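Local coordinates for hypothetical protein AF0941 (Archaeoglobus fulgidus, PDB 1YOZ) that is of unknown function but folds as an all-helical protein of the AF0941-like family, with two chains in its assembly, at residues K33-F36 with E37-S41; A106-I109 with D110-E113. One frame throughout, in Å; residues are numbered along the deposited sequence.

Overall arrangement
Both contacts are local, each formed within one helix of this all-helical chain. Interaction 1 comes first in sequence, within helix 32-51 near its start; interaction 2 follows much later, on the closing turns of helix 99-113. Their centres lie 13 Å apart, yet they meet: Arg40 CG of interaction 1 comes within 3.6 Å of Tyr108 CZ of interaction 2, and Phe36 CE2 lies 4.0 Å from Tyr108 CB. Helix 57-73 packs against both, through Phe39 of interaction 1 and Ile109 and Val112 of interaction 2. Phe36 and Arg40 thus join Tyr108 where helices 32-51 and 99-113 pack together, while other residues of interaction 1 face helices 8-18 and 75-88.

Interaction 1: K33-F36 with E37-S41; sequences KNIF and EMFRS
Arg40 folds back over Phe36, one helical turn earlier in helix 32-51, and its side chain can be traced outward atom by atom. CB borders Phe36 O, and with CG anti to its own carbonyl carbon (chi1 -71°) the chain heads back toward the preceding turn. CG passes Phe36 O at 3.6 Å, while the same carbonyl oxygen accepts the Arg40 N hydrogen bond at 2.9 Å. NE lies over the CD2-CE2 side of the ring, 3.3 Å from Phe36 CE2, and CZ sits over the face, 3.7 Å from the ring centroid. NH1 is flanked by Lys33 CE, which lies at the guanidinium edge, in its plane. NH2 lies above the middle of the ring. Guanidinium and ring planes differ by only 15°, so the group is laid flat on the aromatic face: a stacked cation-pi pair. With Phe36 cut back to an alanine, the Arg40 guanidinium is likely to lose the flat surface it lies on and become freer to turn. Also at the guanidinium edge, Lys33 NZ stands 3.1 Å from Arg40 NH2, an approach of two donors with like charge and no hydrogen bond.

On another side of the helix, Ile35 CG2 meets the edge of the Phe39 ring, in its plane, 3.7 Å from CE2. These two side chains point the same way, into a core shared with Phe9 of helix 8-18 and Leu75 of helix 75-88.

The chemistry implies that the pi face may partly offset the cost of placing two cations so close, while Ile35 and Phe39 add apolar packing.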
ATOM      1  N   LYS B  33     -15.841  -8.800 -11.789  1.00 28.24           N
ATOM      2  CA  LYS B  33     -15.423 -10.196 -11.878  1.00 27.82           C
ATOM      3  C   LYS B  33     -13.919 -10.317 -12.040  1.00 27.12           C
ATOM      4  O   LYS B  33     -13.281 -11.161 -11.397  1.00 26.77           O
ATOM      5  CB  LYS B  33     -16.133 -10.943 -13.034  1.00 28.92           C
ATOM      6  CG  LYS B  33     -15.972 -12.486 -12.994  1.00 32.29           C
ATOM      7  CD  LYS B  33     -16.624 -13.150 -11.723  1.00 34.81           C
ATOM      8  CE  LYS B  33     -15.630 -13.416 -10.553  1.00 36.69           C
ATOM      9  NZ  LYS B  33     -16.367 -13.765  -9.247  1.00 35.51           N
ATOM     10  N   ASN B  34     -13.324  -9.496 -12.912  1.00 25.59           N
ATOM     11  CA  ASN B  34     -11.848  -9.597 -13.113  1.00 24.85           C
ATOM     12  C   ASN B  34     -11.112  -9.183 -11.815  1.00 22.98           C
ATOM     13  O   ASN B  34     -10.051  -9.696 -11.476  1.00 22.08           O
ATOM     14  CB  ASN B  34     -11.379  -8.664 -14.255  1.00 25.14           C
ATOM     15  CG  ASN B  34     -11.826  -9.138 -15.647  1.00 26.90           C
ATOM     16  OD1 ASN B  34     -12.252 -10.277 -15.816  1.00 24.88           O
ATOM     17  ND2 ASN B  34     -11.734  -8.243 -16.643  1.00 24.53           N
ATOM     18  N   ILE B  35     -11.681  -8.194 -11.140  1.00 22.71           N
ATOM     19  CA  ILE B  35     -11.123  -7.694  -9.868  1.00 22.65           C
ATOM     20  C   ILE B  35     -11.054  -8.841  -8.865  1.00 23.03           C
ATOM     21  O   ILE B  35      -9.977  -9.190  -8.376  1.00 23.14           O
ATOM     22  CB  ILE B  35     -11.929  -6.475  -9.328  1.00 21.79           C
ATOM     23  CG1 ILE B  35     -11.824  -5.308 -10.310  1.00 20.92           C
ATOM     24  CG2 ILE B  35     -11.419  -6.013  -7.947  1.00 23.27           C
ATOM     25  CD1 ILE B  35     -12.473  -4.012  -9.809  1.00 18.22           C
ATOM     26  N   PHE B  36     -12.189  -9.491  -8.616  1.00 23.74           N
ATOM     27  CA  PHE B  36     -12.192 -10.631  -7.694  1.00 23.55           C
ATOM     28  C   PHE B  36     -11.155 -11.679  -8.118  1.00 23.96           C
ATOM     29  O   PHE B  36     -10.311 -12.086  -7.325  1.00 22.49           O
ATOM     30  CB  PHE B  36     -13.607 -11.202  -7.603  1.00 24.81           C
ATOM     31  CG  PHE B  36     -13.897 -11.996  -6.336  1.00 25.89           C
ATOM     32  CD1 PHE B  36     -15.197 -11.994  -5.808  1.00 27.71           C
ATOM     33  CD2 PHE B  36     -12.916 -12.763  -5.708  1.00 25.06           C
ATOM     34  CE1 PHE B  36     -15.514 -12.736  -4.651  1.00 30.56           C
ATOM     35  CE2 PHE B  36     -13.213 -13.516  -4.575  1.00 27.96           C
ATOM     36  CZ  PHE B  36     -14.519 -13.504  -4.037  1.00 29.30           C
ATOM     37  N   GLU B  37     -11.137 -12.081  -9.396  1.00 24.95           N
ATOM     38  CA  GLU B  37     -10.131 -13.068  -9.835  1.00 24.36           C
ATOM     39  C   GLU B  37      -8.677 -12.619  -9.651  1.00 22.82           C
ATOM     40  O   GLU B  37      -7.812 -13.422  -9.289  1.00 22.70           O
ATOM     41  CB  GLU B  37     -10.423 -13.567 -11.277  1.00 26.80           C
ATOM     42  CG  GLU B  37      -9.443 -14.626 -11.763  1.00 30.23           C
ATOM     43  CD  GLU B  37      -9.612 -14.914 -13.274  1.00 38.42           C
ATOM     44  OE1 GLU B  37     -10.793 -14.915 -13.743  1.00 41.89           O
ATOM     45  OE2 GLU B  37      -8.575 -15.129 -13.980  1.00 39.51           O
ATOM     46  N   MET B  38      -8.410 -11.317  -9.827  1.00 21.89           N
ATOM     47  CA  MET B  38      -7.088 -10.727  -9.622  1.00 20.39           C
ATOM     48  C   MET B  38      -6.626 -10.880  -8.180  1.00 19.92           C
ATOM     49  O   MET B  38      -5.525 -11.305  -7.946  1.00 18.09           O
ATOM     50  CB  MET B  38      -7.128  -9.208  -9.944  1.00 21.70           C
ATOM     51  CG  MET B  38      -5.981  -8.688 -10.778  1.00 24.33           C
ATOM     52  SD  MET B  38      -6.121  -6.949 -11.148  1.00 14.47           S
ATOM     53  CE  MET B  38      -7.613  -6.914 -12.003  1.00 19.55           C
ATOM     54  N   PHE B  39      -7.474 -10.510  -7.205  1.00 19.03           N
ATOM     55  CA  PHE B  39      -7.123 -10.751  -5.800  1.00 18.49           C
ATOM     56  C   PHE B  39      -7.005 -12.234  -5.476  1.00 18.77           C
ATOM     57  O   PHE B  39      -6.150 -12.604  -4.678  1.00 17.70           O
ATOM     58  CB  PHE B  39      -8.091 -10.043  -4.825  1.00 18.62           C
ATOM     59  CG  PHE B  39      -7.919  -8.550  -4.808  1.00 17.51           C
ATOM     60  CD1 PHE B  39      -6.946  -7.960  -3.993  1.00 14.92           C
ATOM     61  CD2 PHE B  39      -8.697  -7.750  -5.608  1.00 16.23           C
ATOM     62  CE1 PHE B  39      -6.776  -6.576  -3.964  1.00  9.99           C
ATOM     63  CE2 PHE B  39      -8.543  -6.341  -5.589  1.00 16.59           C
ATOM     64  CZ  PHE B  39      -7.573  -5.773  -4.785  1.00 17.21           C
ATOM     65  N   ARG B  40      -7.877 -13.081  -6.046  1.00 19.76           N
ATOM     66  CA  ARG B  40      -7.674 -14.548  -5.861  1.00 21.17           C
ATOM     67  C   ARG B  40      -6.293 -14.970  -6.380  1.00 21.71           C
ATOM     68  O   ARG B  40      -5.585 -15.732  -5.695  1.00 21.37           O
ATOM     69  CB  ARG B  40      -8.725 -15.419  -6.589  1.00 20.71           C
ATOM     70  CG  ARG B  40     -10.110 -15.404  -6.033  1.00 25.55           C
ATOM     71  CD  ARG B  40     -11.024 -16.364  -6.852  1.00 26.26           C
ATOM     72  NE  ARG B  40     -12.423 -15.990  -6.632  1.00 32.89           N
ATOM     73  CZ  ARG B  40     -13.215 -15.389  -7.518  1.00 33.88           C
ATOM     74  NH1 ARG B  40     -12.778 -15.081  -8.734  1.00 35.92           N
ATOM     75  NH2 ARG B  40     -14.472 -15.118  -7.191  1.00 36.48           N
ATOM     76  N   SER B  41      -5.915 -14.511  -7.589  1.00 20.64           N
ATOM     77  CA  SER B  41      -4.608 -14.884  -8.108  1.00 22.49           C
ATOM     78  C   SER B  41      -3.460 -14.361  -7.274  1.00 21.64           C
ATOM     79  O   SER B  41      -2.436 -15.027  -7.167  1.00 20.85           O
ATOM     80  CB  SER B  41      -4.376 -14.481  -9.574  1.00 22.91           C
ATOM     81  OG  SER B  41      -4.905 -13.206  -9.845  1.00 29.61           O
TER

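Interaction 2: A106-I109 with D110-E113; sequences ALYI and DRVE
Tyr108 and Val112, a turn apart on helix 99-113, make the principal apolar contact: methyl CG1 of Val112 comes obliquely to the ring and approaches CE2 of Tyr108 at 3.4 Å. The same methyl also lies 3.1 Å from Tyr108 O, close for a carbon beside a carbonyl oxygen. Both short approaches depend on a nearly eclipsed first torsion of Val112 (chi1 5°), so the exact place of this methyl is doubtful.

A looser polar-aromatic approach involves Arg111. Its NH1 lies 3.9 Å from Tyr108 CE1, and that ring atom sits over one face of the guanidinium; with the two planes 54° apart, the groups are tilted against each other and not stacked.

Backbone bonds set this spacing. They follow the alpha-helical i to i+4 pattern, from Asp110 N to Ala106 O (2.8 Å), from Arg111 N to Leu107 O, from Val112 N to Tyr108 O (3.0 Å) and from Glu113 N to Ile109 O. Beside these bonds, CB atoms brush carbonyls of the preceding turn: Asp110 CB rests 3.2 Å from Leu107 O, and Glu113 CB passes Ile109 O at 3.1 Å. The segment forms the last turns of an amphipathic helix packed in a helical bundle: Ile109 and Val112 face Cys43 of helix 32-51, and Val112 also touches Phe64 of helix 57-73.

Charged contacts lead away from the segment. Asp110 OD1 and Glu113 OE2 both form salt bridges with NZ of Lys68 on helix 57-73, so one ammonium group joins two carboxylates spaced three residues apart.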
ATOM      1  N   ALA B 106     -12.723  -9.391   0.541  1.00 23.02           N
ATOM      2  CA  ALA B 106     -12.091  -9.288   1.892  1.00 23.06           C
ATOM      3  C   ALA B 106     -12.226 -10.597   2.608  1.00 22.88           C
ATOM      4  O   ALA B 106     -11.272 -11.125   3.203  1.00 22.17           O
ATOM      5  CB  ALA B 106     -12.749  -8.202   2.721  1.00 23.10           C
ATOM      6  N   LEU B 107     -13.456 -11.107   2.581  1.00 23.76           N
ATOM      7  CA  LEU B 107     -13.780 -12.349   3.242  1.00 24.86           C
ATOM      8  C   LEU B 107     -12.980 -13.507   2.639  1.00 23.90           C
ATOM      9  O   LEU B 107     -12.498 -14.378   3.362  1.00 24.44           O
ATOM     10  CB  LEU B 107     -15.308 -12.595   3.180  1.00 25.39           C
ATOM     11  CG  LEU B 107     -16.165 -11.902   4.266  1.00 28.33           C
ATOM     12  CD1 LEU B 107     -17.686 -12.150   4.005  1.00 30.39           C
ATOM     13  CD2 LEU B 107     -15.770 -12.317   5.680  1.00 28.81           C
ATOM     14  N   TYR B 108     -12.852 -13.534   1.316  1.00 22.82           N
ATOM     15  CA  TYR B 108     -11.984 -14.540   0.647  1.00 24.19           C
ATOM     16  C   TYR B 108     -10.518 -14.473   1.124  1.00 23.21           C
ATOM     17  O   TYR B 108      -9.866 -15.500   1.354  1.00 23.89           O
ATOM     18  CB  TYR B 108     -12.043 -14.394  -0.900  1.00 23.34           C
ATOM     19  CG  TYR B 108     -11.198 -15.405  -1.641  1.00 24.26           C
ATOM     20  CD1 TYR B 108     -11.776 -16.557  -2.194  1.00 24.68           C
ATOM     21  CD2 TYR B 108      -9.818 -15.228  -1.780  1.00 25.84           C
ATOM     22  CE1 TYR B 108     -11.006 -17.497  -2.847  1.00 24.60           C
ATOM     23  CE2 TYR B 108      -9.034 -16.152  -2.446  1.00 24.84           C
ATOM     24  CZ  TYR B 108      -9.629 -17.295  -2.996  1.00 28.37           C
ATOM     25  OH  TYR B 108      -8.831 -18.244  -3.656  1.00 25.73           O
ATOM     26  N   ILE B 109      -9.982 -13.270   1.250  1.00 24.27           N
ATOM     27  CA  ILE B 109      -8.572 -13.099   1.716  1.00 23.46           C
ATOM     28  C   ILE B 109      -8.477 -13.587   3.164  1.00 26.01           C
ATOM     29  O   ILE B 109      -7.513 -14.272   3.597  1.00 24.23           O
ATOM     30  CB  ILE B 109      -8.104 -11.592   1.606  1.00 23.56           C
ATOM     31  CG1 ILE B 109      -7.973 -11.156   0.125  1.00 20.54           C
ATOM     32  CG2 ILE B 109      -6.813 -11.370   2.386  1.00 22.19           C
ATOM     33  CD1 ILE B 109      -7.983  -9.659  -0.131  1.00 16.11           C
ATOM     34  N   ASP B 110      -9.517 -13.215   3.920  1.00 27.11           N
ATOM     35  CA  ASP B 110      -9.628 -13.581   5.303  1.00 29.66           C
ATOM     36  C   ASP B 110      -9.533 -15.097   5.403  1.00 29.37           C
ATOM     37  O   ASP B 110      -8.882 -15.608   6.296  1.00 29.75           O
ATOM     38  CB  ASP B 110     -10.966 -13.045   5.858  1.00 30.22           C
ATOM     39  CG  ASP B 110     -11.067 -13.150   7.337  1.00 33.67           C
ATOM     40  OD1 ASP B 110     -10.114 -12.731   8.026  1.00 35.99           O
ATOM     41  OD2 ASP B 110     -12.111 -13.649   7.814  1.00 37.08           O
ATOM     42  N   ARG B 111     -10.172 -15.782   4.457  0.50 29.25           N
ATOM     43  CA  ARG B 111     -10.177 -17.241   4.307  0.50 29.25           C
ATOM     44  C   ARG B 111      -8.772 -17.830   4.027  0.50 30.08           C
ATOM     45  O   ARG B 111      -8.290 -18.689   4.769  0.50 28.64           O
ATOM     46  CB  ARG B 111     -11.204 -17.592   3.199  0.50 29.25           C
ATOM     47  CG  ARG B 111     -11.406 -19.060   2.841  0.50 27.65           C
ATOM     48  CD  ARG B 111     -12.221 -19.200   1.562  0.50 25.23           C
ATOM     49  NE  ARG B 111     -11.772 -20.365   0.804  0.50 23.87           N
ATOM     50  CZ  ARG B 111     -12.268 -20.766  -0.365  0.50 23.98           C
ATOM     51  NH1 ARG B 111     -13.249 -20.097  -0.964  0.50 21.28           N
ATOM     52  NH2 ARG B 111     -11.761 -21.847  -0.951  0.50 23.18           N
ATOM     53  N   VAL B 112      -8.092 -17.356   2.981  1.00 31.13           N
ATOM     54  CA  VAL B 112      -6.742 -17.911   2.663  1.00 32.61           C
ATOM     55  C   VAL B 112      -5.628 -17.492   3.639  1.00 33.61           C
ATOM     56  O   VAL B 112      -4.604 -18.188   3.789  1.00 32.38           O
ATOM     57  CB  VAL B 112      -6.319 -17.683   1.153  1.00 32.97           C
ATOM     58  CG1 VAL B 112      -7.295 -16.860   0.417  1.00 31.72           C
ATOM     59  CG2 VAL B 112      -4.945 -17.087   1.035  1.00 33.38           C
ATOM     60  N   GLU B 113      -5.834 -16.343   4.279  1.00 35.68           N
ATOM     61  CA  GLU B 113      -4.935 -15.837   5.322  1.00 37.90           C
ATOM     62  C   GLU B 113      -4.703 -16.961   6.346  1.00 39.82           C
ATOM     63  O   GLU B 113      -3.555 -17.234   6.692  1.00 39.35           O
ATOM     64  CB  GLU B 113      -5.573 -14.633   6.008  1.00 38.22           C
ATOM     65  CG  GLU B 113      -4.705 -13.403   6.294  1.00 38.84           C
ATOM     66  CD  GLU B 113      -5.496 -12.331   7.029  1.00 42.46           C
ATOM     67  OE1 GLU B 113      -4.964 -11.210   7.283  1.00 45.12           O
ATOM     68  OE2 GLU B 113      -6.664 -12.614   7.397  1.00 42.16           O
TER